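Local structure of MGS-M4 (Unidentified, 4Q3M) at residues N157-H162 with I179-Y184; T164-F169 with S258-K263. The protein is an aldo-keto reductase of unknown substrate, probably reducing carbonyl compounds with a nicotinamide cofactor at the mouth of a TIM barrel. All blocks are in the same frame, centred on the assembly; numbering follows the deposited sequence.

How the interactions relate
Interaction 1 pairs two neighbouring parallel strands of the barrel wall, and interaction 2 continues from the end of the first strand, where residues 164-169 lead into helix 168-176 and meet the loop 258-263. Their centres are about 13 Å apart. Asn167 joins them: its ND2 lies 2.6 Å from Glu160 O and 2.9 Å from Thr161 OG1, both probable hydrogen bonds. Leu165 CD2 also packs against Glu160 OE2, 3.4 Å away. Both contacts reach the C-terminal side of the barrel strands, where aldo-keto reductases bind cofactor and substrate, but the centre of interaction 2 lies farther out, about 18 Å from the centre of the chain, at the dimer interface.

Interaction 1. Residues N157-H162 with I179-Y184; sequences NQVETH and IQLEAY
Gln158 and Glu182 join their side chains across two adjacent parallel strands. The NE2 of Gln158 donates to Glu182 OE1 at 2.9 Å, arriving from above the carboxylate plane (74° out of it), and a second bond from NE2 goes to Asp43 OD1, so this buried amide nitrogen has two acidic acceptors. The backbones pair in register. Asn157 N binds Gln180 O (3.0 Å), and Asn157 O receives Glu182 N (2.9 Å). Val159 likewise uses both its polar groups, giving N to Glu182 O (2.8 Å) and taking Tyr184 N on its O (3.2 Å). Beyond the end of the first strand, Thr161 N still reaches Tyr184 O at 3.3 Å.

With chi1 at 77°, the Tyr184 ring swings back over the first strand, and Glu160 CA sits over its centre, 3.8 Å above the plane. The Tyr184 hydroxyl is bonded to Asn137 OD1. Glu160 extends away to a well-satisfied carboxylate: OE2 accepts His162 NE2 (2.9 Å) on its anti lone pair as well as Ile265 N, while OE1 takes Phe266 N and a salt bridge from Lys264. These donors would probably stabilise the negative charge.

The two strands and helix 168-176 between them form one beta-alpha-beta unit of the TIM barrel. Gln158 and Glu182 point to the barrel interior, touching Leu104 of strand 102-105, whereas Val159 and Leu181 face outward against helix 168-176, which connects the two strands. Strand 133-136 flanks 156-160, and strand 226-227 flanks 180-184.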
ATOM      1  N   ASN A 157       1.643  -2.159  16.374  1.00 27.79           N
ATOM      2  CA  ASN A 157       1.943  -1.941  14.964  1.00 25.34           C
ATOM      3  C   ASN A 157       1.736  -0.476  14.588  1.00 30.37           C
ATOM      4  O   ASN A 157       0.603  -0.026  14.413  1.00 27.06           O
ATOM      5  CB  ASN A 157       1.077  -2.841  14.079  1.00 23.26           C
ATOM      6  CG  ASN A 157       1.460  -2.759  12.610  1.00 25.15           C
ATOM      7  OD1 ASN A 157       2.565  -2.338  12.265  1.00 25.11           O
ATOM      8  ND2 ASN A 157       0.544  -3.162  11.736  1.00 25.92           N
ATOM      9  N   GLN A 158       2.830   0.270  14.473  1.00 34.41           N
ATOM     10  CA  GLN A 158       2.746   1.688  14.140  1.00 36.89           C
ATOM     11  C   GLN A 158       2.726   1.907  12.631  1.00 34.95           C
ATOM     12  O   GLN A 158       3.725   1.679  11.948  1.00 35.34           O
ATOM     13  CB  GLN A 158       3.909   2.464  14.764  1.00 37.24           C
ATOM     14  CG  GLN A 158       3.850   3.959  14.487  1.00 43.53           C
ATOM     15  CD  GLN A 158       5.038   4.713  15.049  1.00 43.99           C
ATOM     16  OE1 GLN A 158       5.704   5.462  14.336  1.00 45.03           O
ATOM     17  NE2 GLN A 158       5.306   4.524  16.337  1.00 44.49           N
ATOM     18  N   VAL A 159       1.586   2.354  12.115  1.00 30.81           N
ATOM     19  CA  VAL A 159       1.432   2.572  10.681  1.00 33.43           C
ATOM     20  C   VAL A 159       0.782   3.916  10.371  1.00 31.67           C
ATOM     21  O   VAL A 159       0.112   4.506  11.222  1.00 28.40           O
ATOM     22  CB  VAL A 159       0.591   1.458  10.027  1.00 31.75           C
ATOM     23  CG1 VAL A 159       1.344   0.135  10.046  1.00 27.69           C
ATOM     24  CG2 VAL A 159      -0.754   1.328  10.727  1.00 30.79           C
ATOM     25  N   GLU A 160       0.990   4.393   9.148  1.00 31.21           N
ATOM     26  CA  GLU A 160       0.368   5.624   8.677  1.00 30.85           C
ATOM     27  C   GLU A 160      -1.149   5.503   8.716  1.00 31.73           C
ATOM     28  O   GLU A 160      -1.734   4.689   8.003  1.00 32.12           O
ATOM     29  CB  GLU A 160       0.827   5.956   7.257  1.00 31.73           C
ATOM     30  CG  GLU A 160       0.054   7.096   6.612  1.00 34.68           C
ATOM     31  CD  GLU A 160       0.247   7.156   5.110  1.00 39.42           C
ATOM     32  OE1 GLU A 160       1.179   6.500   4.601  1.00 43.20           O
ATOM     33  OE2 GLU A 160      -0.542   7.855   4.437  1.00 40.86           O
ATOM     34  N   THR A 161      -1.781   6.311   9.558  1.00 35.93           N
ATOM     35  CA  THR A 161      -3.229   6.268   9.707  1.00 39.15           C
ATOM     36  C   THR A 161      -3.797   7.661   9.953  1.00 40.88           C
ATOM     37  O   THR A 161      -3.421   8.338  10.910  1.00 40.72           O
ATOM     38  CB  THR A 161      -3.651   5.337  10.860  1.00 39.83           C
ATOM     39  OG1 THR A 161      -3.044   4.050  10.688  1.00 42.09           O
ATOM     40  CG2 THR A 161      -5.162   5.180  10.894  1.00 40.89           C
ATOM     41  N   HIS A 162      -4.700   8.081   9.076  1.00 40.19           N
ATOM     42  CA  HIS A 162      -5.372   9.366   9.208  1.00 37.73           C
ATOM     43  C   HIS A 162      -6.731   9.318   8.518  1.00 35.83           C
ATOM     44  O   HIS A 162      -7.165   8.261   8.064  1.00 37.47           O
ATOM     45  CB  HIS A 162      -4.508  10.491   8.636  1.00 38.56           C
ATOM     46  CG  HIS A 162      -3.804  10.127   7.366  1.00 43.95           C
ATOM     47  ND1 HIS A 162      -4.467   9.941   6.172  1.00 40.79           N
ATOM     48  CD2 HIS A 162      -2.493   9.914   7.104  1.00 46.21           C
ATOM     49  CE1 HIS A 162      -3.595   9.630   5.231  1.00 44.24           C
ATOM     50  NE2 HIS A 162      -2.389   9.608   5.770  1.00 45.15           N
ATOM     51  N   ILE A 179      -3.139  -6.849  18.731  1.00 37.08           N
ATOM     52  CA  ILE A 179      -2.067  -5.918  18.410  1.00 33.07           C
ATOM     53  C   ILE A 179      -2.585  -4.487  18.469  1.00 34.28           C
ATOM     54  O   ILE A 179      -3.556  -4.143  17.794  1.00 34.84           O
ATOM     55  CB  ILE A 179      -1.476  -6.193  17.015  1.00 30.33           C
ATOM     56  CG1 ILE A 179      -0.955  -7.629  16.928  1.00 33.15           C
ATOM     57  CG2 ILE A 179      -0.371  -5.196  16.697  1.00 27.45           C
ATOM     58  CD1 ILE A 179      -0.420  -8.005  15.563  1.00 38.03           C
ATOM     59  N   GLN A 180      -1.945  -3.656  19.284  1.00 29.52           N
ATOM     60  CA  GLN A 180      -2.347  -2.261  19.397  1.00 33.08           C
ATOM     61  C   GLN A 180      -1.866  -1.464  18.195  1.00 40.06           C
ATOM     62  O   GLN A 180      -0.667  -1.244  18.025  1.00 45.35           O
ATOM     63  CB  GLN A 180      -1.809  -1.638  20.685  1.00 36.86           C
ATOM     64  CG  GLN A 180      -2.088  -0.147  20.806  1.00 39.42           C
ATOM     65  CD  GLN A 180      -3.570   0.166  20.896  1.00 36.49           C
ATOM     66  OE1 GLN A 180      -4.316  -0.509  21.604  1.00 38.79           O
ATOM     67  NE2 GLN A 180      -4.003   1.192  20.173  1.00 32.89           N
ATOM     68  N   LEU A 181      -2.804  -1.034  17.358  1.00 36.23           N
ATOM     69  CA  LEU A 181      -2.458  -0.216  16.207  1.00 32.85           C
ATOM     70  C   LEU A 181      -2.106   1.196  16.656  1.00 32.88           C
ATOM     71  O   LEU A 181      -2.832   1.812  17.436  1.00 37.53           O
ATOM     72  CB  LEU A 181      -3.604  -0.184  15.195  1.00 36.07           C
ATOM     73  CG  LEU A 181      -3.256   0.403  13.825  1.00 33.25           C
ATOM     74  CD1 LEU A 181      -3.754  -0.503  12.712  1.00 32.43           C
ATOM     75  CD2 LEU A 181      -3.834   1.800  13.676  1.00 36.24           C
ATOM     76  N   GLU A 182      -0.978   1.696  16.164  1.00 29.80           N
ATOM     77  CA  GLU A 182      -0.533   3.044  16.483  1.00 30.19           C
ATOM     78  C   GLU A 182      -0.471   3.873  15.208  1.00 29.56           C
ATOM     79  O   GLU A 182       0.029   3.413  14.182  1.00 32.38           O
ATOM     80  CB  GLU A 182       0.828   3.013  17.179  1.00 33.31           C
ATOM     81  CG  GLU A 182       1.284   4.356  17.722  1.00 36.29           C
ATOM     82  CD  GLU A 182       2.623   4.272  18.428  1.00 43.24           C
ATOM     83  OE1 GLU A 182       3.372   3.304  18.173  1.00 44.42           O
ATOM     84  OE2 GLU A 182       2.927   5.171  19.241  1.00 43.16           O
ATOM     85  N   ALA A 183      -0.985   5.095  15.271  1.00 28.48           N
ATOM     86  CA  ALA A 183      -1.073   5.938  14.088  1.00 30.44           C
ATOM     87  C   ALA A 183       0.007   7.009  14.064  1.00 34.11           C
ATOM     88  O   ALA A 183       0.050   7.873  14.940  1.00 33.20           O
ATOM     89  CB  ALA A 183      -2.448   6.585  14.008  1.00 27.15           C
ATOM     90  N   TYR A 184       0.884   6.951  13.065  1.00 38.27           N
ATOM     91  CA  TYR A 184       1.786   8.065  12.812  1.00 39.11           C
ATOM     92  C   TYR A 184       1.259   8.834  11.608  1.00 40.97           C
ATOM     93  O   TYR A 184       0.391   8.343  10.884  1.00 40.87           O
ATOM     94  CB  TYR A 184       3.237   7.598  12.606  1.00 36.11           C
ATOM     95  CG  TYR A 184       3.579   6.993  11.255  1.00 39.00           C
ATOM     96  CD1 TYR A 184       3.850   7.799  10.153  1.00 38.42           C
ATOM     97  CD2 TYR A 184       3.682   5.616  11.097  1.00 38.59           C
ATOM     98  CE1 TYR A 184       4.177   7.251   8.927  1.00 40.32           C
ATOM     99  CE2 TYR A 184       4.014   5.060   9.874  1.00 40.62           C
ATOM    100  CZ  TYR A 184       4.259   5.881   8.793  1.00 42.00           C
ATOM    101  OH  TYR A 184       4.589   5.331   7.574  1.00 36.06           O
TER

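Interaction 2. Residues T164-F169 with S258-K263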
ATOM      1  N   THR A 164      -7.842  10.219   5.716  1.00 40.72           N
ATOM      2  CA  THR A 164      -7.900   9.859   4.301  1.00 42.47           C
ATOM      3  C   THR A 164      -7.365   8.446   4.064  1.00 41.51           C
ATOM      4  O   THR A 164      -7.589   7.860   3.005  1.00 33.40           O
ATOM      5  CB  THR A 164      -7.119  10.859   3.424  1.00 44.63           C
ATOM      6  OG1 THR A 164      -5.824  11.089   3.989  1.00 42.58           O
ATOM      7  CG2 THR A 164      -7.865  12.182   3.339  1.00 37.03           C
ATOM      8  N   LEU A 165      -6.664   7.908   5.057  1.00 40.50           N
ATOM      9  CA  LEU A 165      -6.200   6.523   5.025  1.00 41.06           C
ATOM     10  C   LEU A 165      -6.508   5.864   6.366  1.00 39.66           C
ATOM     11  O   LEU A 165      -5.643   5.769   7.238  1.00 35.03           O
ATOM     12  CB  LEU A 165      -4.702   6.452   4.722  1.00 38.55           C
ATOM     13  CG  LEU A 165      -4.114   5.066   4.446  1.00 37.86           C
ATOM     14  CD1 LEU A 165      -4.557   4.555   3.082  1.00 38.02           C
ATOM     15  CD2 LEU A 165      -2.596   5.089   4.551  1.00 36.02           C
ATOM     16  N   GLN A 166      -7.747   5.411   6.524  1.00 42.37           N
ATOM     17  CA  GLN A 166      -8.267   5.040   7.837  1.00 43.28           C
ATOM     18  C   GLN A 166      -7.903   3.621   8.279  1.00 38.30           C
ATOM     19  O   GLN A 166      -7.978   3.305   9.467  1.00 38.49           O
ATOM     20  CB  GLN A 166      -9.785   5.223   7.855  1.00 47.22           C
ATOM     21  CG  GLN A 166     -10.222   6.628   7.458  1.00 48.79           C
ATOM     22  CD  GLN A 166     -11.690   6.886   7.724  1.00 54.72           C
ATOM     23  OE1 GLN A 166     -12.409   6.013   8.209  1.00 60.22           O
ATOM     24  NE2 GLN A 166     -12.145   8.094   7.410  1.00 57.19           N
ATOM     25  N   ASN A 167      -7.518   2.775   7.325  1.00 33.33           N
ATOM     26  CA  ASN A 167      -7.006   1.433   7.620  1.00 31.64           C
ATOM     27  C   ASN A 167      -7.916   0.580   8.503  1.00 36.45           C
ATOM     28  O   ASN A 167      -7.450  -0.030   9.466  1.00 39.16           O
ATOM     29  CB  ASN A 167      -5.631   1.535   8.286  1.00 29.64           C
ATOM     30  CG  ASN A 167      -4.623   2.279   7.436  1.00 33.09           C
ATOM     31  OD1 ASN A 167      -4.680   2.239   6.207  1.00 34.57           O
ATOM     32  ND2 ASN A 167      -3.690   2.964   8.088  1.00 25.30           N
ATOM     33  N   HIS A 168      -9.204   0.531   8.178  1.00 36.86           N
ATOM     34  CA  HIS A 168     -10.159  -0.237   8.973  1.00 40.33           C
ATOM     35  C   HIS A 168      -9.900  -1.740   8.897  1.00 38.79           C
ATOM     36  O   HIS A 168     -10.139  -2.468   9.861  1.00 40.89           O
ATOM     37  CB  HIS A 168     -11.591   0.068   8.529  1.00 39.81           C
ATOM     38  CG  HIS A 168     -12.064   1.432   8.921  1.00 43.14           C
ATOM     39  ND1 HIS A 168     -12.725   1.677  10.106  1.00 47.06           N
ATOM     40  CD2 HIS A 168     -11.968   2.625   8.290  1.00 42.90           C
ATOM     41  CE1 HIS A 168     -13.017   2.963  10.186  1.00 46.43           C
ATOM     42  NE2 HIS A 168     -12.567   3.561   9.097  1.00 45.13           N
ATOM     43  N   PHE A 169      -9.415  -2.198   7.747  1.00 33.26           N
ATOM     44  CA  PHE A 169      -9.118  -3.612   7.552  1.00 33.30           C
ATOM     45  C   PHE A 169      -7.938  -4.039   8.417  1.00 34.42           C
ATOM     46  O   PHE A 169      -8.017  -5.024   9.153  1.00 38.96           O
ATOM     47  CB  PHE A 169      -8.826  -3.900   6.077  1.00 34.40           C
ATOM     48  CG  PHE A 169      -8.651  -5.360   5.766  1.00 36.40           C
ATOM     49  CD1 PHE A 169      -9.740  -6.141   5.418  1.00 33.72           C
ATOM     50  CD2 PHE A 169      -7.398  -5.950   5.813  1.00 33.66           C
ATOM     51  CE1 PHE A 169      -9.584  -7.484   5.129  1.00 40.72           C
ATOM     52  CE2 PHE A 169      -7.236  -7.292   5.528  1.00 35.09           C
ATOM     53  CZ  PHE A 169      -8.331  -8.060   5.183  1.00 34.96           C
ATOM     54  N   SER A 258     -16.542   8.864   5.904  1.00 52.52           N
ATOM     55  CA  SER A 258     -16.684   9.054   4.463  1.00 57.32           C
ATOM     56  C   SER A 258     -15.500   9.780   3.826  1.00 55.48           C
ATOM     57  O   SER A 258     -15.305   9.702   2.612  1.00 55.53           O
ATOM     58  CB  SER A 258     -17.973   9.821   4.159  1.00 66.69           C
ATOM     59  OG  SER A 258     -19.115   9.058   4.506  1.00 75.99           O
ATOM     60  N   VAL A 259     -14.710  10.479   4.633  1.00 55.01           N
ATOM     61  CA  VAL A 259     -13.612  11.276   4.094  1.00 54.58           C
ATOM     62  C   VAL A 259     -12.380  10.415   3.809  1.00 51.99           C
ATOM     63  O   VAL A 259     -11.322  10.928   3.441  1.00 54.23           O
ATOM     64  CB  VAL A 259     -13.234  12.436   5.043  1.00 54.66           C
ATOM     65  CG1 VAL A 259     -14.487  13.112   5.564  1.00 57.20           C
ATOM     66  CG2 VAL A 259     -12.391  11.943   6.199  1.00 53.60           C
ATOM     67  N   ASN A 260     -12.529   9.103   3.968  1.00 50.21           N
ATOM     68  CA  ASN A 260     -11.484   8.163   3.585  1.00 50.51           C
ATOM     69  C   ASN A 260     -11.356   8.081   2.070  1.00 50.74           C
ATOM     70  O   ASN A 260     -12.350   7.912   1.364  1.00 54.03           O
ATOM     71  CB  ASN A 260     -11.768   6.775   4.160  1.00 51.53           C
ATOM     72  CG  ASN A 260     -10.640   5.793   3.898  1.00 51.98           C
ATOM     73  OD1 ASN A 260      -9.483   6.060   4.220  1.00 51.29           O
ATOM     74  ND2 ASN A 260     -10.972   4.653   3.304  1.00 52.48           N
ATOM     75  N   THR A 261     -10.131   8.204   1.570  1.00 47.67           N
ATOM     76  CA  THR A 261      -9.884   8.133   0.135  1.00 44.29           C
ATOM     77  C   THR A 261      -9.037   6.916  -0.215  1.00 43.79           C
ATOM     78  O   THR A 261      -9.167   6.347  -1.299  1.00 45.20           O
ATOM     79  CB  THR A 261      -9.182   9.403  -0.382  1.00 41.06           C
ATOM     80  OG1 THR A 261      -7.874   9.499   0.196  1.00 38.57           O
ATOM     81  CG2 THR A 261      -9.988  10.644  -0.024  1.00 38.49           C
ATOM     82  N   GLY A 262      -8.171   6.520   0.712  1.00 39.50           N
ATOM     83  CA  GLY A 262      -7.307   5.374   0.502  1.00 37.64           C
ATOM     84  C   GLY A 262      -5.998   5.751  -0.161  1.00 39.73           C
ATOM     85  O   GLY A 262      -5.230   4.882  -0.575  1.00 42.36           O
ATOM     86  N   LYS A 263      -5.743   7.051  -0.266  1.00 42.43           N
ATOM     87  CA  LYS A 263      -4.495   7.538  -0.841  1.00 43.62           C
ATOM     88  C   LYS A 263      -3.381   7.497   0.199  1.00 38.97           C
ATOM     89  O   LYS A 263      -3.272   8.386   1.044  1.00 45.13           O
ATOM     90  CB  LYS A 263      -4.665   8.961  -1.383  1.00 45.64           C
ATOM     91  CG  LYS A 263      -3.384   9.574  -1.930  1.00 48.45           C
ATOM     92  CD  LYS A 263      -3.601  11.013  -2.372  1.00 58.45           C
ATOM     93  CE  LYS A 263      -4.365  11.084  -3.684  1.00 65.91           C
ATOM     94  NZ  LYS A 263      -3.551  10.591  -4.830  1.00 66.29           N
TER
HETATM   95  O   HOH W   1      -4.357  10.482   1.522  1.00 41.00           O
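Gln166 lies obliquely across Asn260, and the contact can be followed along its chain. With chi1 at -55° its CG stands beside its own backbone N, which carries the extended side chain across the asparagine. CB is 3.7 Å from Asn260 OD1, and CG packs both on that oxygen and on Asn260 CB. The amide carbon CD lies 3.6 Å from Asn260 CB. At the tip NE2 approaches the same methylene and comes within 4.0 Å of Val259 CG2, while its hydrogen bonds go to Ile256 O and Val163 O. The other tip atom, OE1, accepts His168 NE2 in the planes of both the carbonyl and the ring, which fixes the rotation of the amide.

Asn260 OD1 in turn takes the backbone N of Gln166 at 3.0 Å, with the donor above the plane of the Asn260 side-chain carbonyl. These are loops on the C-terminal side of the barrel: one enters helix 168-176, with Asn167 at its N-cap position, and the other follows helix 250-257. They are tied by Thr164 O, which accepts two backbone N-H groups, Thr261 N at 2.9 Å and Gly262 N at 2.7 Å, the latter nearly straight on (C=O...N angle 178°). Thr261 OG1 accepts the N-H of Lys263 in an ST turn and lies beside Thr164 CB, 3.6 Å away. Leu165 CD1 rests 3.7 Å from Gly262 O.

The second subunit reaches this region: its Asn271 OD1 accepts Asn167 N, and its Asp273 OD2 accepts Asn260 ND2.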